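Local coordinates for fluvirucin B1 DH domain from module 1 (Actinomadura vulgaris, PDB 6OBV), which probably dehydrates a beta-hydroxyacyl polyketide intermediate to the alpha,beta-unsaturated form, as a dehydratase domain of the fluvirucin B1 polyketide synthase, at residues 34-43 and 84-92; 201-212 and 229-240. One frame throughout, in Å; residues are numbered along the deposited sequence.

Contact 1 (34-43 and 84-92); sequences AVDHPMLGAA and ELAVRAGDE
His-37 and Glu-84 join the loop around residues 35-39 to helix 79-92: the imidazole NE2 donates to Glu-84 OE2 over 2.6 Å at an N-H...O angle of 161°. Ring and carboxylate are nearly coplanar, 25° apart, and the oxygen is met on its anti side. At the other end of the imidazole, ND1 accepts the backbone N of Met-39, so both ring nitrogens are engaged and the ring's rotation is fixed.

Next to this polar link the packing is close and apolar. Leu-85 CD2 lies 3.6 Å from Met-39 CE and 3.7 Å from Leu-40 CG, a cluster that Leu-117 and Val-119 of strand 115-121 extend into the double-hotdog core expected of polyketide synthase dehydratases. Arg-88, its CG anti to the backbone N (chi1 -171°) and its chain bent at chi2, is carried past the imidazole in the opposite direction, its CG 3.4 Å from His-37 CD2. Val-35 CG1 then sits over one face of the guanidinium, 3.2 Å from NH2.

Toward Glu-92 the contact loosens and takes up solvent. Arg-88 NH1 pairs with Glu-92 OE1 in a salt bridge within the helix, its very short modelled length doubtful. A water donates to both Glu-92 OE2 and Ala-34 O, each at 2.7 Å, and so bridges carboxylate and carbonyl, adding to the sparse contact that Glu-92 CG makes with Ala-43 CB.

Glu-84 is itself held by Gly-224 N at OE2 and Ile-225 N at OE1. Three N-H donors thus meet its carboxylate, so Glu-84 probably helps to fix the position of the His-37 ring.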
# COMPACT_ATOMS: atom_id res chain seq x y z
N ALA A 34 -5.12 7.07 6.26
CA ALA A 34 -5.38 6.21 7.40
C ALA A 34 -6.76 5.59 7.26
O ALA A 34 -7.67 6.17 6.66
CB ALA A 34 -5.27 7.00 8.71
N VAL A 35 -6.90 4.36 7.77
CA VAL A 35 -8.18 3.67 7.87
C VAL A 35 -8.41 3.38 9.34
O VAL A 35 -7.55 2.76 9.99
CB VAL A 35 -8.21 2.36 7.06
CG1 VAL A 35 -9.56 1.66 7.22
CG2 VAL A 35 -7.90 2.60 5.58
N ASP A 36 -9.56 3.80 9.87
CA ASP A 36 -9.92 3.57 11.27
C ASP A 36 -10.75 2.30 11.37
O ASP A 36 -11.98 2.32 11.26
CB ASP A 36 -10.66 4.76 11.86
CG ASP A 36 -11.00 4.56 13.33
OD1 ASP A 36 -10.19 3.92 14.04
OD2 ASP A 36 -12.06 5.06 13.78
N HIS A 37 -10.08 1.18 11.59
CA HIS A 37 -10.69 -0.13 11.65
C HIS A 37 -9.77 -1.01 12.48
O HIS A 37 -8.55 -0.80 12.46
CB HIS A 37 -10.87 -0.70 10.24
CG HIS A 37 -11.67 -1.97 10.21
ND1 HIS A 37 -11.11 -3.21 10.38
CD2 HIS A 37 -13.00 -2.18 10.03
CE1 HIS A 37 -12.05 -4.13 10.31
NE2 HIS A 37 -13.20 -3.54 10.09
N PRO A 38 -10.30 -1.97 13.25
CA PRO A 38 -9.42 -2.78 14.12
C PRO A 38 -8.46 -3.69 13.37
O PRO A 38 -7.43 -4.09 13.94
CB PRO A 38 -10.41 -3.60 14.96
CG PRO A 38 -11.67 -2.78 14.98
CD PRO A 38 -11.73 -2.15 13.60
N MET A 39 -8.74 -4.06 12.12
CA MET A 39 -7.87 -4.99 11.41
C MET A 39 -7.15 -4.36 10.24
O MET A 39 -6.16 -4.94 9.78
CB MET A 39 -8.68 -6.20 10.90
CG MET A 39 -9.47 -6.91 11.98
SD MET A 39 -10.10 -8.52 11.46
CE MET A 39 -11.39 -8.06 10.33
N LEU A 40 -7.62 -3.22 9.75
CA LEU A 40 -7.00 -2.50 8.64
C LEU A 40 -6.64 -1.09 9.08
O LEU A 40 -7.47 -0.41 9.69
CB LEU A 40 -7.93 -2.41 7.44
CG LEU A 40 -8.39 -3.75 6.90
CD1 LEU A 40 -9.59 -3.46 6.06
CD2 LEU A 40 -7.26 -4.43 6.11
N GLY A 41 -5.43 -0.65 8.74
CA GLY A 41 -4.94 0.64 9.17
C GLY A 41 -4.51 1.58 8.06
O GLY A 41 -4.18 2.74 8.35
N ALA A 42 -4.52 1.14 6.79
CA ALA A 42 -4.00 1.99 5.72
C ALA A 42 -4.71 1.72 4.40
O ALA A 42 -5.01 0.57 4.08
CB ALA A 42 -2.49 1.80 5.55
N ALA A 43 -4.96 2.79 3.64
CA ALA A 43 -5.48 2.66 2.27
C ALA A 43 -4.46 3.24 1.31
O ALA A 43 -4.07 4.40 1.44
CB ALA A 43 -6.83 3.37 2.11
N GLU A 84 -16.11 -9.14 6.82
CA GLU A 84 -15.86 -7.83 7.42
C GLU A 84 -14.75 -7.08 6.69
O GLU A 84 -14.85 -5.87 6.47
CB GLU A 84 -15.51 -7.96 8.91
CG GLU A 84 -14.91 -6.67 9.52
CD GLU A 84 -15.97 -5.57 9.75
OE1 GLU A 84 -17.16 -5.81 9.43
OE2 GLU A 84 -15.60 -4.47 10.26
N LEU A 85 -13.70 -7.79 6.30
CA LEU A 85 -12.59 -7.14 5.60
C LEU A 85 -13.03 -6.63 4.24
O LEU A 85 -12.72 -5.49 3.86
CB LEU A 85 -11.43 -8.13 5.45
CG LEU A 85 -10.66 -8.34 6.74
CD1 LEU A 85 -9.63 -9.45 6.64
CD2 LEU A 85 -9.99 -7.02 7.18
N ALA A 86 -13.74 -7.47 3.48
CA ALA A 86 -14.19 -7.09 2.15
C ALA A 86 -15.17 -5.92 2.22
O ALA A 86 -15.11 -5.00 1.39
CB ALA A 86 -14.83 -8.31 1.47
N VAL A 87 -16.08 -5.92 3.19
CA VAL A 87 -17.05 -4.83 3.26
C VAL A 87 -16.37 -3.52 3.64
O VAL A 87 -16.66 -2.46 3.06
CB VAL A 87 -18.18 -5.20 4.23
CG1 VAL A 87 -18.94 -3.94 4.63
CG2 VAL A 87 -19.13 -6.21 3.57
N ARG A 88 -15.43 -3.56 4.59
CA ARG A 88 -14.72 -2.34 4.96
C ARG A 88 -13.97 -1.75 3.77
O ARG A 88 -13.93 -0.52 3.59
CB ARG A 88 -13.76 -2.62 6.11
CG ARG A 88 -13.12 -1.36 6.72
CD ARG A 88 -14.17 -0.30 6.96
NE ARG A 88 -13.59 0.93 7.50
CZ ARG A 88 -13.02 1.88 6.77
NH1 ARG A 88 -12.93 1.76 5.45
NH2 ARG A 88 -12.53 2.97 7.35
N ALA A 89 -13.37 -2.60 2.93
CA ALA A 89 -12.71 -2.07 1.74
C ALA A 89 -13.74 -1.48 0.77
O ALA A 89 -13.49 -0.45 0.15
CB ALA A 89 -11.89 -3.16 1.06
N GLY A 90 -14.91 -2.12 0.67
CA GLY A 90 -15.98 -1.53 -0.11
C GLY A 90 -16.34 -0.12 0.31
O GLY A 90 -16.57 0.75 -0.53
N ASP A 91 -16.46 0.12 1.63
CA ASP A 91 -16.77 1.47 2.10
C ASP A 91 -15.73 2.48 1.65
O ASP A 91 -16.05 3.64 1.40
CB ASP A 91 -16.85 1.52 3.62
CG ASP A 91 -17.89 0.63 4.17
OD1 ASP A 91 -18.85 0.33 3.44
OD2 ASP A 91 -17.74 0.23 5.35
N GLU A 92 -14.47 2.05 1.59
CA GLU A 92 -13.41 2.99 1.30
C GLU A 92 -13.47 3.46 -0.14
O GLU A 92 -12.97 4.55 -0.45
CB GLU A 92 -12.06 2.32 1.61
CG GLU A 92 -10.91 3.28 1.93
CD GLU A 92 -11.11 4.04 3.24
OE1 GLU A 92 -11.93 3.61 4.10
OE2 GLU A 92 -10.43 5.07 3.41
O HOH W 1 -10.30 5.98 5.97

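Contact 2 (201-212 and 229-240); sequences IRGNEVFAEVEL and LLDAALHATGLI
Strand 205-211 and the irregular helical segment 229-240 run in opposite directions, with CA atoms 6.1 to 6.8 Å apart from Leu-212 and Leu-229 at one end to Asn-204 and Ile-240 at the other. This is helix-on-sheet packing as in a hotdog fold, the helical segment lying against one face of the antiparallel strands. No hydrogen bond crosses the interface.

Val-206, Ala-208 and Val-210, every second residue of the strand, point toward the helical segment. Ala-236 CB fits between the first two, 3.7 Å from both Val-206 CG1 and Ala-208 CB, consistent with the small side chains of the two alanines. Val-210 puts CG1 anti to its backbone N (chi1 -173°), which brings that methyl to Leu-229 CD1 and, tighter than a usual van der Waals contact, to Ala-232 CB. Leu-212 crosses Leu-229 at about a right angle, its CD2 lying 3.6 Å from Leu-229 CB.

At the far end, the type II' turn 202-205 joins strand 196-202 to strand 205-211. Ile-201 CD1 reaches Leu-239 CB at 4.0 Å, and Val-206 CG2 lies alongside Ile-240 CG1 at 3.6 Å.

On the helical segment, His-235 NE2 donates to Asp-231 OD2 (2.9 Å, 158°); the spacing fits the DxxxQ/H motif of polyketide synthase dehydratases. The oxygen lies near the ring plane, whereas the donor stands well above the carboxylate plane. Tyr-179 OH bonds ND1, so both imidazole nitrogens have partners, and Ala-232 CA lies over the ring centre.

Ile-240 CD1 ends against the turn backbone, 3.4 Å from the carbonyl carbon of Asn-204.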
# COMPACT_ATOMS: atom_id res chain seq x y z
N ILE A 201 -37.89 -21.76 16.86
CA ILE A 201 -38.06 -22.43 15.58
C ILE A 201 -39.51 -22.30 15.13
O ILE A 201 -40.43 -22.47 15.93
CB ILE A 201 -37.64 -23.91 15.65
CG1 ILE A 201 -36.11 -24.00 15.77
CG2 ILE A 201 -38.06 -24.64 14.41
CD1 ILE A 201 -35.63 -25.40 16.06
N ARG A 202 -39.69 -21.98 13.85
CA ARG A 202 -41.02 -21.93 13.24
C ARG A 202 -40.91 -22.51 11.83
O ARG A 202 -40.25 -21.92 10.97
CB ARG A 202 -41.57 -20.51 13.19
CG ARG A 202 -42.99 -20.45 12.55
CD ARG A 202 -43.52 -19.03 12.42
NE ARG A 202 -42.67 -18.20 11.58
CZ ARG A 202 -42.92 -16.92 11.33
NH1 ARG A 202 -44.00 -16.35 11.87
NH2 ARG A 202 -42.11 -16.21 10.56
N GLY A 203 -41.57 -23.64 11.59
CA GLY A 203 -41.38 -24.32 10.32
C GLY A 203 -39.90 -24.59 10.10
O GLY A 203 -39.19 -25.01 11.01
N ASN A 204 -39.42 -24.32 8.89
CA ASN A 204 -37.99 -24.47 8.62
C ASN A 204 -37.20 -23.16 8.82
O ASN A 204 -36.10 -23.03 8.27
CB ASN A 204 -37.77 -25.01 7.20
CG ASN A 204 -38.38 -24.12 6.12
OD1 ASN A 204 -38.66 -22.94 6.35
ND2 ASN A 204 -38.58 -24.70 4.94
N GLU A 205 -37.72 -22.22 9.61
CA GLU A 205 -37.04 -20.97 9.94
C GLU A 205 -36.58 -20.98 11.39
O GLU A 205 -37.22 -21.56 12.27
CB GLU A 205 -37.96 -19.76 9.73
CG GLU A 205 -38.63 -19.74 8.37
CD GLU A 205 -39.71 -18.68 8.25
OE1 GLU A 205 -40.28 -18.26 9.28
OE2 GLU A 205 -40.00 -18.27 7.11
N VAL A 206 -35.48 -20.28 11.65
CA VAL A 206 -34.92 -20.13 12.98
C VAL A 206 -34.81 -18.65 13.31
O VAL A 206 -34.45 -17.83 12.46
CB VAL A 206 -33.53 -20.79 13.11
CG1 VAL A 206 -33.05 -20.77 14.56
CG2 VAL A 206 -33.58 -22.20 12.59
N PHE A 207 -35.08 -18.32 14.57
CA PHE A 207 -34.88 -17.00 15.11
C PHE A 207 -33.91 -17.11 16.28
O PHE A 207 -33.98 -18.06 17.06
CB PHE A 207 -36.20 -16.41 15.55
CG PHE A 207 -37.22 -16.35 14.46
CD1 PHE A 207 -37.23 -15.27 13.58
CD2 PHE A 207 -38.16 -17.35 14.31
CE1 PHE A 207 -38.16 -15.21 12.54
CE2 PHE A 207 -39.11 -17.29 13.28
CZ PHE A 207 -39.11 -16.22 12.40
N ALA A 208 -33.01 -16.14 16.40
CA ALA A 208 -31.96 -16.22 17.40
C ALA A 208 -31.70 -14.84 17.98
O ALA A 208 -31.94 -13.82 17.34
CB ALA A 208 -30.65 -16.78 16.82
N GLU A 209 -31.22 -14.83 19.21
CA GLU A 209 -30.60 -13.66 19.79
C GLU A 209 -29.17 -14.03 20.15
O GLU A 209 -28.94 -15.09 20.74
CB GLU A 209 -31.36 -13.16 21.02
CG GLU A 209 -32.77 -12.75 20.72
CD GLU A 209 -33.50 -12.21 21.94
OE1 GLU A 209 -32.95 -12.30 23.06
OE2 GLU A 209 -34.62 -11.68 21.76
N VAL A 210 -28.23 -13.17 19.76
CA VAL A 210 -26.80 -13.43 19.85
C VAL A 210 -26.13 -12.19 20.46
O VAL A 210 -26.44 -11.07 20.05
CB VAL A 210 -26.21 -13.73 18.46
CG1 VAL A 210 -24.77 -14.17 18.60
CG2 VAL A 210 -27.03 -14.78 17.75
N GLU A 211 -25.24 -12.40 21.43
CA GLU A 211 -24.59 -11.30 22.14
C GLU A 211 -23.10 -11.59 22.30
O GLU A 211 -22.70 -12.71 22.62
CB GLU A 211 -25.19 -11.08 23.54
CG GLU A 211 -26.72 -11.11 23.64
CD GLU A 211 -27.22 -11.39 25.05
OE1 GLU A 211 -26.42 -11.27 26.01
OE2 GLU A 211 -28.41 -11.73 25.21
N LEU A 212 -22.27 -10.55 22.11
CA LEU A 212 -20.84 -10.69 22.36
C LEU A 212 -20.55 -10.76 23.85
O LEU A 212 -21.26 -10.18 24.67
CB LEU A 212 -20.08 -9.50 21.77
CG LEU A 212 -20.12 -9.30 20.27
CD1 LEU A 212 -19.40 -8.01 19.92
CD2 LEU A 212 -19.43 -10.48 19.62
N LEU A 229 -19.46 -11.76 16.31
CA LEU A 229 -20.91 -11.61 16.37
C LEU A 229 -21.57 -12.15 15.11
O LEU A 229 -22.61 -12.81 15.20
CB LEU A 229 -21.29 -10.14 16.57
CG LEU A 229 -22.79 -9.86 16.68
CD1 LEU A 229 -23.43 -10.68 17.78
CD2 LEU A 229 -23.04 -8.36 16.93
N LEU A 230 -21.01 -11.88 13.93
CA LEU A 230 -21.62 -12.38 12.71
C LEU A 230 -21.52 -13.89 12.64
O LEU A 230 -22.45 -14.56 12.18
CB LEU A 230 -21.01 -11.75 11.46
CG LEU A 230 -21.65 -12.22 10.14
CD1 LEU A 230 -23.15 -12.01 10.18
CD2 LEU A 230 -21.04 -11.55 8.91
N ASP A 231 -20.41 -14.46 13.12
CA ASP A 231 -20.28 -15.91 13.07
C ASP A 231 -21.30 -16.59 13.97
O ASP A 231 -21.89 -17.60 13.58
CB ASP A 231 -18.88 -16.34 13.46
CG ASP A 231 -18.68 -17.84 13.26
OD1 ASP A 231 -18.72 -18.27 12.09
OD2 ASP A 231 -18.51 -18.59 14.25
N ALA A 232 -21.51 -16.07 15.17
CA ALA A 232 -22.44 -16.74 16.06
C ALA A 232 -23.87 -16.58 15.58
O ALA A 232 -24.73 -17.40 15.92
CB ALA A 232 -22.29 -16.22 17.48
N ALA A 233 -24.14 -15.53 14.80
CA ALA A 233 -25.43 -15.40 14.14
C ALA A 233 -25.72 -16.59 13.23
O ALA A 233 -26.87 -16.81 12.86
CB ALA A 233 -25.44 -14.10 13.34
N LEU A 234 -24.69 -17.33 12.84
CA LEU A 234 -24.86 -18.51 12.02
C LEU A 234 -25.09 -19.77 12.83
O LEU A 234 -25.45 -20.80 12.25
CB LEU A 234 -23.64 -18.71 11.12
CG LEU A 234 -23.08 -17.49 10.39
CD1 LEU A 234 -21.85 -17.91 9.59
CD2 LEU A 234 -24.14 -16.89 9.49
N HIS A 235 -24.88 -19.72 14.14
CA HIS A 235 -24.90 -20.94 14.95
C HIS A 235 -26.29 -21.54 15.09
O HIS A 235 -26.42 -22.76 15.24
CB HIS A 235 -24.29 -20.65 16.31
CG HIS A 235 -22.85 -20.28 16.24
ND1 HIS A 235 -22.09 -19.98 17.35
CD2 HIS A 235 -22.03 -20.15 15.17
CE1 HIS A 235 -20.86 -19.69 16.97
NE2 HIS A 235 -20.79 -19.78 15.65
N ALA A 236 -27.34 -20.73 15.05
CA ALA A 236 -28.68 -21.25 15.31
C ALA A 236 -29.25 -22.02 14.13
O ALA A 236 -30.22 -22.77 14.32
CB ALA A 236 -29.62 -20.11 15.68
N THR A 237 -28.66 -21.88 12.94
CA THR A 237 -29.22 -22.52 11.75
C THR A 237 -29.12 -24.03 11.80
O THR A 237 -29.92 -24.72 11.15
CB THR A 237 -28.50 -22.01 10.50
OG1 THR A 237 -27.10 -21.92 10.78
CG2 THR A 237 -28.99 -20.66 10.16
N GLY A 238 -28.13 -24.57 12.53
CA GLY A 238 -27.99 -26.02 12.62
C GLY A 238 -29.07 -26.72 13.41
O GLY A 238 -29.15 -27.95 13.35
N LEU A 239 -29.92 -25.96 14.12
CA LEU A 239 -30.94 -26.57 14.97
C LEU A 239 -31.97 -27.35 14.17
O LEU A 239 -32.57 -28.30 14.69
CB LEU A 239 -31.62 -25.49 15.80
CG LEU A 239 -30.71 -24.91 16.88
CD1 LEU A 239 -31.19 -23.55 17.37
CD2 LEU A 239 -30.58 -25.88 18.06
N ILE A 240 -32.19 -26.98 12.91
CA ILE A 240 -33.15 -27.72 12.09
C ILE A 240 -32.47 -28.89 11.39
O ILE A 240 -32.87 -30.05 11.57
CB ILE A 240 -33.83 -26.78 11.08
CG1 ILE A 240 -34.41 -25.57 11.83
CG2 ILE A 240 -34.89 -27.53 10.28
CD1 ILE A 240 -35.54 -24.92 11.16

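From the N terminus, contact 1 closes first: the loop and strand of 34-43 meet helix 79-92 after an intervening run of 40 residues that includes strand 52-58. The chain then goes on through strands 97-103 to 144-152 before contact 2 brings 201-212 against 229-240 across a shorter loop of 16 residues. The two are in series, neither nesting nor crossing, and lie on opposite sides of the chain's centre, their centres about 27 Å apart. The nearest atoms of contacts 1 and 2 are about 6 Å apart. The parts are nevertheless joined indirectly: Leu-230, Asp-231 and Leu-234 of contact 2 pack on Thr-80, at the start of the helix used by contact 1.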